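Long-range contacts in HAD superfamily hydrolase (Brucella suis biovar 1, PDB 6NQ4), which probably acts as a phosphatase of the haloacid dehalogenase superfamily, hydrolysing phosphate esters: residues G146-G151 and P176-N181; M185-P190 and V269-Y274; A196-R201 and Y274-D279. All blocks are in the same frame, centred on the assembly; numbering follows the deposited sequence.

Contact 1: G146-G151 and P176-N181. With EDO (1,2-ethanediol), chain C.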
ATOM      1  N   GLY A 146       8.551 -16.086  14.542  1.00 21.52           N
ATOM      2  CA  GLY A 146       8.525 -15.175  13.417  1.00 20.31           C
ATOM      3  C   GLY A 146       7.961 -13.850  13.882  1.00 17.81           C
ATOM      4  O   GLY A 146       7.334 -13.755  14.951  1.00 18.87           O
ATOM      5  N   VAL A 147       8.182 -12.818  13.064  1.00 17.64           N
ATOM      6  CA  VAL A 147       7.707 -11.470  13.353  1.00 16.83           C
ATOM      7  C   VAL A 147       6.781 -11.028  12.229  1.00 16.18           C
ATOM      8  O   VAL A 147       7.061 -11.278  11.054  1.00 17.51           O
ATOM      9  CB  VAL A 147       8.892 -10.488  13.468  1.00 17.38           C
ATOM     10  CG1 VAL A 147       8.382  -9.085  13.720  1.00 19.80           C
ATOM     11  CG2 VAL A 147       9.846 -10.925  14.569  1.00 19.54           C
ATOM     12  N   VAL A 148       5.684 -10.359  12.585  1.00 15.63           N
ATOM     13  CA  VAL A 148       4.844  -9.661  11.614  1.00 15.71           C
ATOM     14  C   VAL A 148       4.756  -8.215  12.045  1.00 16.64           C
ATOM     15  O   VAL A 148       4.353  -7.920  13.180  1.00 16.69           O
ATOM     16  CB  VAL A 148       3.450 -10.292  11.501  1.00 15.33           C
ATOM     17  CG1 VAL A 148       2.575  -9.494  10.532  1.00 17.26           C
ATOM     18  CG2 VAL A 148       3.565 -11.748  11.027  1.00 17.21           C
ATOM     19  N   CYS A 149       5.135  -7.314  11.150  1.00 14.66           N
ATOM     20  CA  CYS A 149       5.126  -5.890  11.443  1.00 14.64           C
ATOM     21  C   CYS A 149       4.086  -5.223  10.559  1.00 14.88           C
ATOM     22  O   CYS A 149       4.253  -5.136   9.333  1.00 16.08           O
ATOM     23  CB  CYS A 149       6.508  -5.295  11.204  1.00 15.52           C
ATOM     24  SG  CYS A 149       6.581  -3.523  11.529  1.00 18.06           S
ATOM     25  N   THR A 150       3.019  -4.743  11.186  1.00 15.65           N
ATOM     26  CA  THR A 150       2.009  -3.960  10.483  1.00 14.69           C
ATOM     27  C   THR A 150       2.243  -2.464  10.614  1.00 15.37           C
ATOM     28  O   THR A 150       1.689  -1.703   9.820  1.00 16.59           O
ATOM     29  CB  THR A 150       0.612  -4.271  11.031  1.00 15.59           C
ATOM     30  OG1 THR A 150       0.578  -3.966  12.434  1.00 16.99           O
ATOM     31  CG2 THR A 150       0.248  -5.734  10.805  1.00 17.18           C
ATOM     32  N   GLY A 151       3.062  -2.028  11.571  1.00 15.62           N
ATOM     33  CA  GLY A 151       3.285  -0.612  11.811  1.00 16.62           C
ATOM     34  C   GLY A 151       3.982  -0.425  13.145  1.00 16.02           C
ATOM     35  O   GLY A 151       4.476  -1.379  13.735  1.00 17.65           O
ATOM     36  N   PRO A 176      12.473 -14.412  10.947  1.00 19.35           N
ATOM     37  CA  PRO A 176      11.977 -13.800   9.714  1.00 18.66           C
ATOM     38  C   PRO A 176      10.992 -12.695  10.058  1.00 18.61           C
ATOM     39  O   PRO A 176      10.249 -12.778  11.043  1.00 21.13           O
ATOM     40  CB  PRO A 176      11.280 -14.963   8.997  1.00 21.12           C
ATOM     41  CG  PRO A 176      10.863 -15.885  10.091  1.00 21.62           C
ATOM     42  CD  PRO A 176      11.899 -15.751  11.186  1.00 19.11           C
ATOM     43  N   PHE A 177      10.997 -11.648   9.236  1.00 17.31           N
ATOM     44  CA  PHE A 177      10.265 -10.408   9.508  1.00 15.09           C
ATOM     45  C   PHE A 177       9.328 -10.143   8.336  1.00 16.57           C
ATOM     46  O   PHE A 177       9.776  -9.718   7.270  1.00 18.17           O
ATOM     47  CB  PHE A 177      11.292  -9.281   9.654  1.00 17.70           C
ATOM     48  CG  PHE A 177      10.755  -7.939  10.129  1.00 18.24           C
ATOM     49  CD1 PHE A 177      10.090  -7.072   9.264  1.00 19.92           C
ATOM     50  CD2 PHE A 177      11.035  -7.499  11.418  1.00 19.77           C
ATOM     51  CE1 PHE A 177       9.668  -5.806   9.696  1.00 21.17           C
ATOM     52  CE2 PHE A 177      10.613  -6.246  11.857  1.00 21.77           C
ATOM     53  CZ  PHE A 177       9.929  -5.401  10.996  1.00 21.13           C
ATOM     54  N   ILE A 178       8.031 -10.393   8.516  1.00 15.48           N
ATOM     55  CA  ILE A 178       7.037 -10.085   7.486  1.00 14.48           C
ATOM     56  C   ILE A 178       6.632  -8.622   7.641  1.00 15.88           C
ATOM     57  O   ILE A 178       6.225  -8.194   8.728  1.00 16.99           O
ATOM     58  CB  ILE A 178       5.812 -11.005   7.605  1.00 15.33           C
ATOM     59  CG1 ILE A 178       6.184 -12.438   7.272  1.00 16.07           C
ATOM     60  CG2 ILE A 178       4.702 -10.551   6.693  1.00 16.76           C
ATOM     61  CD1 ILE A 178       5.098 -13.439   7.631  1.00 16.14           C
ATOM     62  N   CYS A 179       6.764  -7.846   6.565  1.00 14.84           N
ATOM     63  CA  CYS A 179       6.385  -6.437   6.563  1.00 15.79           C
ATOM     64  C   CYS A 179       5.057  -6.310   5.829  1.00 15.39           C
ATOM     65  O   CYS A 179       4.990  -6.582   4.623  1.00 17.04           O
ATOM     66  CB  CYS A 179       7.446  -5.597   5.851  1.00 17.16           C
ATOM     67  SG  CYS A 179       6.974  -3.852   5.654  1.00 18.66           S
ATOM     68  N   ALA A 180       4.014  -5.871   6.546  1.00 14.29           N
ATOM     69  CA  ALA A 180       2.679  -5.769   5.952  1.00 14.48           C
ATOM     70  C   ALA A 180       2.424  -4.449   5.226  1.00 14.98           C
ATOM     71  O   ALA A 180       1.363  -4.296   4.606  1.00 16.21           O
ATOM     72  CB  ALA A 180       1.586  -5.984   7.011  1.00 16.79           C
ATOM     73  N   ASN A 181       3.353  -3.489   5.287  1.00 14.92           N
ATOM     74  CA  ASN A 181       3.185  -2.205   4.608  1.00 14.84           C
ATOM     75  C   ASN A 181       4.566  -1.708   4.200  1.00 14.80           C
ATOM     76  O   ASN A 181       5.307  -1.165   5.032  1.00 16.05           O
ATOM     77  CB  ASN A 181       2.494  -1.190   5.514  1.00 14.98           C
ATOM     78  CG  ASN A 181       2.426   0.186   4.896  1.00 15.45           C
ATOM     79  OD1 ASN A 181       2.800   0.381   3.727  1.00 16.21           O
ATOM     80  ND2 ASN A 181       1.940   1.163   5.675  1.00 16.85           N
TER
HETATM   81  C1  EDO C 301      -1.576   3.513   4.879  1.00 26.14           C
HETATM   82  O1  EDO C 301      -1.352   3.047   6.221  1.00 30.25           O
HETATM   83  C2  EDO C 301      -0.441   3.033   3.980  1.00 23.76           C
HETATM   84  O2  EDO C 301       0.832   3.595   4.379  1.00 19.49           O
HETATM   85  O   HOH W   1       2.399   0.577   8.565  1.00 17.09           O
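C149 N donates to I178 O at 2.8 Å, and the same oxygen takes a longer CA-H...O contact from V148 CA at 3.5 Å. This is the parallel pairing of strands 146-149 and 177-179, joined through helix 164-172 as a beta-alpha-beta unit in the five-stranded sheet, consistent with the cap domain of a NagD-like HAD phosphatase. V147 O receives I178 N, and V147 N in turn donates to P176 O; A180 N to C149 O (2.9 Å, 175°) continues the pairing beyond the strand. On one face F177, its CG anti to the backbone N (chi1 -172°), sends its ring across to strand 146-149, where CZ meets C149 CB at 3.4 Å and CD2 meets V147 CG1 at 3.9 Å. Both approaches are oblique, as is that of C149 SG, 5.0 Å from the ring centroid. Y203 of helix 196-205 stacks on this ring. The other face carries V148 and I178, side by side and packed against helix 104-114. Past the strands, N181 OD1 is held by D183 N, while N181 ND2 donates to O2 of an ethanediol, probably from the crystallisation liquor, and to a water that itself donates to T150 O at 2.7 Å.

Contact 2: M185-P190 and V269-Y274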
ATOM      1  N   MET A 185       6.855   6.204   5.029  1.00 16.92           N
ATOM      2  CA  MET A 185       5.978   7.145   5.721  1.00 16.95           C
ATOM      3  C   MET A 185       4.666   7.210   4.966  1.00 17.13           C
ATOM      4  O   MET A 185       4.561   6.763   3.819  1.00 17.42           O
ATOM      5  CB  MET A 185       6.559   8.572   5.801  1.00 19.78           C
ATOM      6  CG  MET A 185       7.941   8.630   6.431  1.00 20.80           C
ATOM      7  SD  MET A 185       8.387  10.287   7.003  1.00 24.62           S
ATOM      8  CE  MET A 185       7.619  10.239   8.638  1.00 26.27           C
ATOM      9  N   VAL A 186       3.661   7.774   5.630  1.00 15.92           N
ATOM     10  CA  VAL A 186       2.367   8.054   5.020  1.00 16.05           C
ATOM     11  C   VAL A 186       1.866   9.375   5.574  1.00 16.28           C
ATOM     12  O   VAL A 186       2.209   9.775   6.691  1.00 17.04           O
ATOM     13  CB  VAL A 186       1.348   6.912   5.299  1.00 17.66           C
ATOM     14  CG1 VAL A 186       0.951   6.873   6.770  1.00 19.67           C
ATOM     15  CG2 VAL A 186       0.103   7.009   4.397  1.00 18.82           C
ATOM     16  N   GLU A 187       1.056  10.059   4.792  1.00 16.56           N
ATOM     17  CA  GLU A 187       0.429  11.259   5.316  1.00 17.64           C
ATOM     18  C   GLU A 187      -0.756  10.901   6.208  1.00 17.56           C
ATOM     19  O   GLU A 187      -1.404   9.851   6.053  1.00 19.03           O
ATOM     20  CB  GLU A 187      -0.008  12.186   4.185  1.00 21.58           C
ATOM     21  CG  GLU A 187      -0.994  11.547   3.229  1.00 23.92           C
ATOM     22  CD  GLU A 187      -0.295  10.911   2.049  1.00 24.99           C
ATOM     23  OE1 GLU A 187      -0.000   9.682   2.110  1.00 21.39           O
ATOM     24  OE2 GLU A 187      -0.022  11.662   1.067  1.00 25.77           O
ATOM     25  N   ARG A 188      -1.017  11.766   7.162  1.00 17.54           N
ATOM     26  CA  ARG A 188      -2.221  11.693   7.986  1.00 17.51           C
ATOM     27  C   ARG A 188      -2.639  13.140   8.200  1.00 17.79           C
ATOM     28  O   ARG A 188      -2.089  13.835   9.065  1.00 19.00           O
ATOM     29  CB  ARG A 188      -1.971  10.972   9.305  1.00 19.10           C
ATOM     30  CG  ARG A 188      -3.282  10.603  10.020  1.00 20.78           C
ATOM     31  CD  ARG A 188      -2.997   9.728  11.243  1.00 22.38           C
ATOM     32  NE  ARG A 188      -2.551   8.398  10.844  1.00 23.35           N
ATOM     33  CZ  ARG A 188      -1.853   7.580  11.626  1.00 24.82           C
ATOM     34  NH1 ARG A 188      -1.527   7.955  12.851  1.00 25.34           N
ATOM     35  NH2 ARG A 188      -1.483   6.391  11.179  1.00 25.98           N
ATOM     36  N   GLY A 189      -3.555  13.612   7.358  1.00 18.54           N
ATOM     37  CA  GLY A 189      -3.819  15.024   7.281  1.00 19.82           C
ATOM     38  C   GLY A 189      -2.514  15.743   7.013  1.00 20.59           C
ATOM     39  O   GLY A 189      -1.767  15.382   6.098  1.00 21.13           O
ATOM     40  N   PRO A 190      -2.183  16.730   7.854  1.00 22.51           N
ATOM     41  CA  PRO A 190      -0.954  17.506   7.653  1.00 22.95           C
ATOM     42  C   PRO A 190       0.306  16.816   8.138  1.00 21.76           C
ATOM     43  O   PRO A 190       1.399  17.338   7.884  1.00 24.95           O
ATOM     44  CB  PRO A 190      -1.212  18.763   8.501  1.00 24.38           C
ATOM     45  CG  PRO A 190      -2.016  18.226   9.657  1.00 24.98           C
ATOM     46  CD  PRO A 190      -2.956  17.217   9.009  1.00 24.28           C
ATOM     47  N   VAL A 269       2.186  14.190  -1.976  1.00 20.31           N
ATOM     48  CA  VAL A 269       3.212  14.272  -0.943  1.00 19.94           C
ATOM     49  C   VAL A 269       4.377  13.352  -1.273  1.00 19.64           C
ATOM     50  O   VAL A 269       5.525  13.631  -0.903  1.00 22.08           O
ATOM     51  CB  VAL A 269       2.606  13.951   0.438  1.00 18.69           C
ATOM     52  CG1 VAL A 269       3.681  13.918   1.512  1.00 20.40           C
ATOM     53  CG2 VAL A 269       1.511  14.950   0.788  1.00 19.59           C
ATOM     54  N   HIS A 270       4.119  12.243  -1.965  1.00 21.31           N
ATOM     55  CA  HIS A 270       5.147  11.226  -2.183  1.00 20.99           C
ATOM     56  C   HIS A 270       5.662  10.674  -0.859  1.00 21.36           C
ATOM     57  O   HIS A 270       6.853  10.391  -0.721  1.00 22.11           O
ATOM     58  CB  HIS A 270       6.302  11.721  -3.067  1.00 22.42           C
ATOM     59  CG  HIS A 270       5.873  12.618  -4.180  1.00 23.99           C
ATOM     60  ND1 HIS A 270       4.992  12.225  -5.164  1.00 25.22           N
ATOM     61  CD2 HIS A 270       6.217  13.895  -4.471  1.00 25.19           C
ATOM     62  CE1 HIS A 270       4.801  13.224  -6.008  1.00 25.59           C
ATOM     63  NE2 HIS A 270       5.539  14.248  -5.611  1.00 26.43           N
ATOM     64  N   ALA A 271       4.742  10.497   0.110  1.00 20.28           N
ATOM     65  CA  ALA A 271       5.136  10.064   1.449  1.00 21.40           C
ATOM     66  C   ALA A 271       5.900   8.745   1.417  1.00 22.00           C
ATOM     67  O   ALA A 271       6.836   8.543   2.198  1.00 22.66           O
ATOM     68  CB  ALA A 271       3.909   9.968   2.360  1.00 19.81           C
ATOM     69  N   ALA A 272       5.511   7.822   0.530  1.00 22.00           N
ATOM     70  CA  ALA A 272       6.192   6.536   0.469  1.00 24.33           C
ATOM     71  C   ALA A 272       7.643   6.652   0.020  1.00 27.86           C
ATOM     72  O   ALA A 272       8.419   5.710   0.227  1.00 31.98           O
ATOM     73  CB  ALA A 272       5.443   5.577  -0.470  1.00 22.94           C
ATOM     74  N   ASP A 273       8.031   7.779  -0.578  1.00 28.02           N
ATOM     75  CA  ASP A 273       9.386   8.000  -1.077  1.00 29.94           C
ATOM     76  C   ASP A 273      10.289   8.705  -0.068  1.00 31.38           C
ATOM     77  O   ASP A 273      11.459   8.953  -0.382  1.00 31.86           O
ATOM     78  CB  ASP A 273       9.346   8.851  -2.353  1.00 30.94           C
ATOM     79  CG  ASP A 273       8.724   8.130  -3.532  1.00 32.18           C
ATOM     80  OD1 ASP A 273       8.885   6.891  -3.639  1.00 34.07           O
ATOM     81  OD2 ASP A 273       8.092   8.813  -4.366  1.00 31.82           O
ATOM     82  N   TYR A 274       9.775   9.060   1.109  1.00 31.24           N
ATOM     83  CA  TYR A 274      10.606   9.667   2.144  1.00 32.94           C
ATOM     84  C   TYR A 274      11.581   8.636   2.708  1.00 33.58           C
ATOM     85  O   TYR A 274      11.312   7.433   2.722  1.00 34.89           O
ATOM     86  CB  TYR A 274       9.732  10.248   3.266  1.00 35.59           C
ATOM     87  CG  TYR A 274       9.230  11.661   3.007  1.00 37.08           C
ATOM     88  CD1 TYR A 274       8.284  11.922   2.017  1.00 37.75           C
ATOM     89  CD2 TYR A 274       9.688  12.737   3.774  1.00 38.09           C
ATOM     90  CE1 TYR A 274       7.820  13.214   1.784  1.00 39.24           C
ATOM     91  CE2 TYR A 274       9.235  14.037   3.542  1.00 40.36           C
ATOM     92  CZ  TYR A 274       8.297  14.266   2.549  1.00 41.06           C
ATOM     93  OH  TYR A 274       7.836  15.543   2.309  1.00 42.09           O
TER
HETATM   94  O   HOH W   2       1.739  10.477  -0.443  1.00 19.00           O
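M185 SD lies obliquely to the Y274 ring, 5.0 Å from its centroid and 47° off the ring normal, a Met-aromatic contact; the carbonyl oxygens V269 O and H270 O sit in plane at the ring's edge. The strand involved, 185-188, is the first arm of a two-stranded antiparallel hairpin with 191-194, while its partner is the loop after core strand 261-265, here wound into a short 3-10 turn. L192, on the second arm of the hairpin, touches both M185 and Y274. The methionine sets its CG anti to the carbonyl carbon (chi1 -55°), and both CG and SD rest against Y274 CB, SD at 4.0 Å. A271 packs with its CB pointing at the strand, 3.6 Å from V186 CA. Beside it M185 O and A271 O, two acceptors, approach to 3.3 Å without bonding, and A271 O is instead used within its own turn by Y274 N. M185 N is buried here with no polar partner in the model. Farther along, E187 turns its carboxylate toward the loop, its CG standing between the backbone N and the carbonyl carbon (chi1 59°). The loop also reaches a residue of the sodium site, for H270 ND1 bonds to D246 O. W44, another residue of that site, touches V186 and E187. E187 OE2 passes V269 CB at 3.5 Å and accepts from a water at 2.6 Å, which takes A271 N as donor at 3.1 Å.

Contact 3: A196-R201 and Y274-D279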
ATOM      1  N   ALA A 196       5.350   0.631   8.699  1.00 15.91           N
ATOM      2  CA  ALA A 196       6.062  -0.628   8.888  1.00 15.85           C
ATOM      3  C   ALA A 196       7.310  -0.709   8.022  1.00 15.70           C
ATOM      4  O   ALA A 196       8.306  -1.315   8.429  1.00 17.15           O
ATOM      5  CB  ALA A 196       5.141  -1.795   8.552  1.00 15.88           C
ATOM      6  N   GLY A 197       7.264  -0.136   6.813  1.00 16.01           N
ATOM      7  CA  GLY A 197       8.396  -0.216   5.910  1.00 16.93           C
ATOM      8  C   GLY A 197       9.648   0.424   6.474  1.00 16.40           C
ATOM      9  O   GLY A 197      10.767   0.018   6.137  1.00 17.27           O
ATOM     10  N   ALA A 198       9.489   1.457   7.306  1.00 16.42           N
ATOM     11  CA  ALA A 198      10.655   2.052   7.951  1.00 17.37           C
ATOM     12  C   ALA A 198      11.341   1.046   8.864  1.00 16.83           C
ATOM     13  O   ALA A 198      12.577   0.974   8.908  1.00 18.08           O
ATOM     14  CB  ALA A 198      10.206   3.267   8.751  1.00 18.22           C
ATOM     15  N   LEU A 199      10.556   0.255   9.600  1.00 15.83           N
ATOM     16  CA  LEU A 199      11.133  -0.767  10.469  1.00 15.90           C
ATOM     17  C   LEU A 199      11.706  -1.924   9.660  1.00 16.19           C
ATOM     18  O   LEU A 199      12.774  -2.445   9.989  1.00 16.46           O
ATOM     19  CB  LEU A 199      10.087  -1.261  11.467  1.00 16.05           C
ATOM     20  CG  LEU A 199       9.474  -0.206  12.383  1.00 17.06           C
ATOM     21  CD1 LEU A 199       8.555  -0.853  13.433  1.00 18.93           C
ATOM     22  CD2 LEU A 199      10.534   0.639  13.070  1.00 19.91           C
ATOM     23  N   ALA A 200      11.043  -2.296   8.557  1.00 16.02           N
ATOM     24  CA  ALA A 200      11.591  -3.319   7.672  1.00 17.24           C
ATOM     25  C   ALA A 200      12.922  -2.878   7.080  1.00 17.20           C
ATOM     26  O   ALA A 200      13.851  -3.683   6.978  1.00 17.97           O
ATOM     27  CB  ALA A 200      10.595  -3.638   6.560  1.00 17.70           C
ATOM     28  N   ARG A 201      13.037  -1.598   6.695  1.00 17.62           N
ATOM     29  CA  ARG A 201      14.289  -1.118   6.118  1.00 19.89           C
ATOM     30  C   ARG A 201      15.410  -1.210   7.139  1.00 19.47           C
ATOM     31  O   ARG A 201      16.525  -1.639   6.815  1.00 20.84           O
ATOM     32  CB  ARG A 201      14.135   0.326   5.625  1.00 23.37           C
ATOM     33  CG  ARG A 201      15.410   0.860   4.958  1.00 26.78           C
ATOM     34  CD  ARG A 201      15.175   2.169   4.234  1.00 31.63           C
ATOM     35  NE  ARG A 201      14.308   2.032   3.063  1.00 35.64           N
ATOM     36  CZ  ARG A 201      13.919   3.059   2.309  1.00 38.51           C
ATOM     37  NH1 ARG A 201      14.321   4.286   2.614  1.00 39.88           N
ATOM     38  NH2 ARG A 201      13.129   2.870   1.260  1.00 39.94           N
ATOM     39  N   TYR A 274       9.775   9.060   1.109  1.00 31.24           N
ATOM     40  CA  TYR A 274      10.606   9.667   2.144  1.00 32.94           C
ATOM     41  C   TYR A 274      11.581   8.636   2.708  1.00 33.58           C
ATOM     42  O   TYR A 274      11.312   7.433   2.722  1.00 34.89           O
ATOM     43  CB  TYR A 274       9.732  10.248   3.266  1.00 35.59           C
ATOM     44  CG  TYR A 274       9.230  11.661   3.007  1.00 37.08           C
ATOM     45  CD1 TYR A 274       8.284  11.922   2.017  1.00 37.75           C
ATOM     46  CD2 TYR A 274       9.688  12.737   3.774  1.00 38.09           C
ATOM     47  CE1 TYR A 274       7.820  13.214   1.784  1.00 39.24           C
ATOM     48  CE2 TYR A 274       9.235  14.037   3.542  1.00 40.36           C
ATOM     49  CZ  TYR A 274       8.297  14.266   2.549  1.00 41.06           C
ATOM     50  OH  TYR A 274       7.836  15.543   2.309  1.00 42.09           O
ATOM     51  N   ALA A 275      12.738   9.113   3.147  1.00 34.12           N
ATOM     52  CA  ALA A 275      13.757   8.252   3.728  1.00 34.99           C
ATOM     53  C   ALA A 275      13.552   8.126   5.241  1.00 36.16           C
ATOM     54  O   ALA A 275      12.782   8.866   5.855  1.00 36.58           O
ATOM     55  CB  ALA A 275      15.151   8.798   3.412  1.00 35.60           C
ATOM     56  N   VAL A 276      14.270   7.172   5.845  1.00 37.08           N
ATOM     57  CA  VAL A 276      14.185   6.931   7.285  1.00 39.31           C
ATOM     58  C   VAL A 276      14.731   8.087   8.119  1.00 40.66           C
ATOM     59  O   VAL A 276      14.468   8.154   9.325  1.00 41.67           O
ATOM     60  CB  VAL A 276      14.788   5.546   7.622  1.00 40.08           C
ATOM     61  CG1 VAL A 276      14.821   5.289   9.132  1.00 41.79           C
ATOM     62  CG2 VAL A 276      13.992   4.455   6.930  1.00 39.12           C
ATOM     63  N   ASN A 277      15.456   9.022   7.512  1.00 40.61           N
ATOM     64  CA  ASN A 277      15.827  10.248   8.209  1.00 41.08           C
ATOM     65  C   ASN A 277      14.809  11.368   8.021  1.00 39.34           C
ATOM     66  O   ASN A 277      15.048  12.490   8.475  1.00 39.04           O
ATOM     67  CB  ASN A 277      17.230  10.709   7.799  1.00 42.64           C
ATOM     68  CG  ASN A 277      17.289  11.215   6.373  1.00 44.30           C
ATOM     69  OD1 ASN A 277      16.370  10.998   5.578  1.00 44.38           O
ATOM     70  ND2 ASN A 277      18.383  11.896   6.038  1.00 46.01           N
ATOM     71  N   GLY A 278      13.688  11.094   7.360  1.00 37.59           N
ATOM     72  CA  GLY A 278      12.668  12.096   7.151  1.00 36.70           C
ATOM     73  C   GLY A 278      12.881  13.010   5.963  1.00 37.83           C
ATOM     74  O   GLY A 278      12.117  13.972   5.803  1.00 37.16           O
ATOM     75  N   ASP A 279      13.890  12.747   5.131  1.00 38.35           N
ATOM     76  CA  ASP A 279      14.169  13.543   3.944  1.00 39.48           C
ATOM     77  C   ASP A 279      13.503  12.936   2.715  1.00 36.81           C
ATOM     78  O   ASP A 279      13.421  11.711   2.577  1.00 36.16           O
ATOM     79  CB  ASP A 279      15.674  13.594   3.686  1.00 43.24           C
ATOM     80  CG  ASP A 279      16.375  14.699   4.462  1.00 48.34           C
ATOM     81  OD1 ASP A 279      15.707  15.481   5.170  1.00 49.71           O
ATOM     82  OD2 ASP A 279      17.614  14.781   4.352  1.00 51.20           O
TER
HETATM   83  O   HOH W   3      16.028   5.293   4.438  1.00 38.51           O
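A198 comes first in this helix-to-loop contact: its CA lies 4.2 Å from V276 CG2 and its CB 4.4 Å from the same methyl, so the valine meets the helix backbone as much as its side chain. One turn on, R201 does most of the remaining touching. With CG anti to the backbone N and chi2 extended, its aliphatic part passes V276 in the opposite sense, CD 3.7 Å from CG2; the bend at chi3 (-67°) comes after this and swings the guanidinium. That group approaches A275 obliquely, R201 NH1 4.2 Å from A275 CA. A water in its plane, at the edge, accepts from R201 NH1 at 2.7 Å and from V276 N at 2.9 Å, joining the charged tip to the backbone without a direct bond. The loop side is a type I beta turn from A275 to G278, closed by G278 N to A275 O, and overlapped by an Asx turn in which N277 OD1 accepts from D279 N. This is a surface contact, made by one side of helix 196-205; other residues of the helix reach the parallel sheet, A196 and A200 against C179, A200 also against F177, and L199 against C149 of strand 146-149.

Along the chain, contact 1 closes first: its 24 intervening residues include helix 164-172, and it is complete by N181. Contact 2 opens a few residues later at M185, on the hairpin, and contact 3 opens at A196, just after the hairpin's second strand. Both stay open through the return to the core sheet, until the loop after strand 261-265 supplies 269-274 and then 274-279. These two therefore cross, sharing Y274, and that single loop touches both the hairpin and helix 196-205. The helix also reaches back to contact 1, where A196 CB packs on C149 O at 3.5 Å. Together they tie the five-stranded sheet, through the helix and hairpin, to the loop after strand 261-265 of the six-stranded sheet.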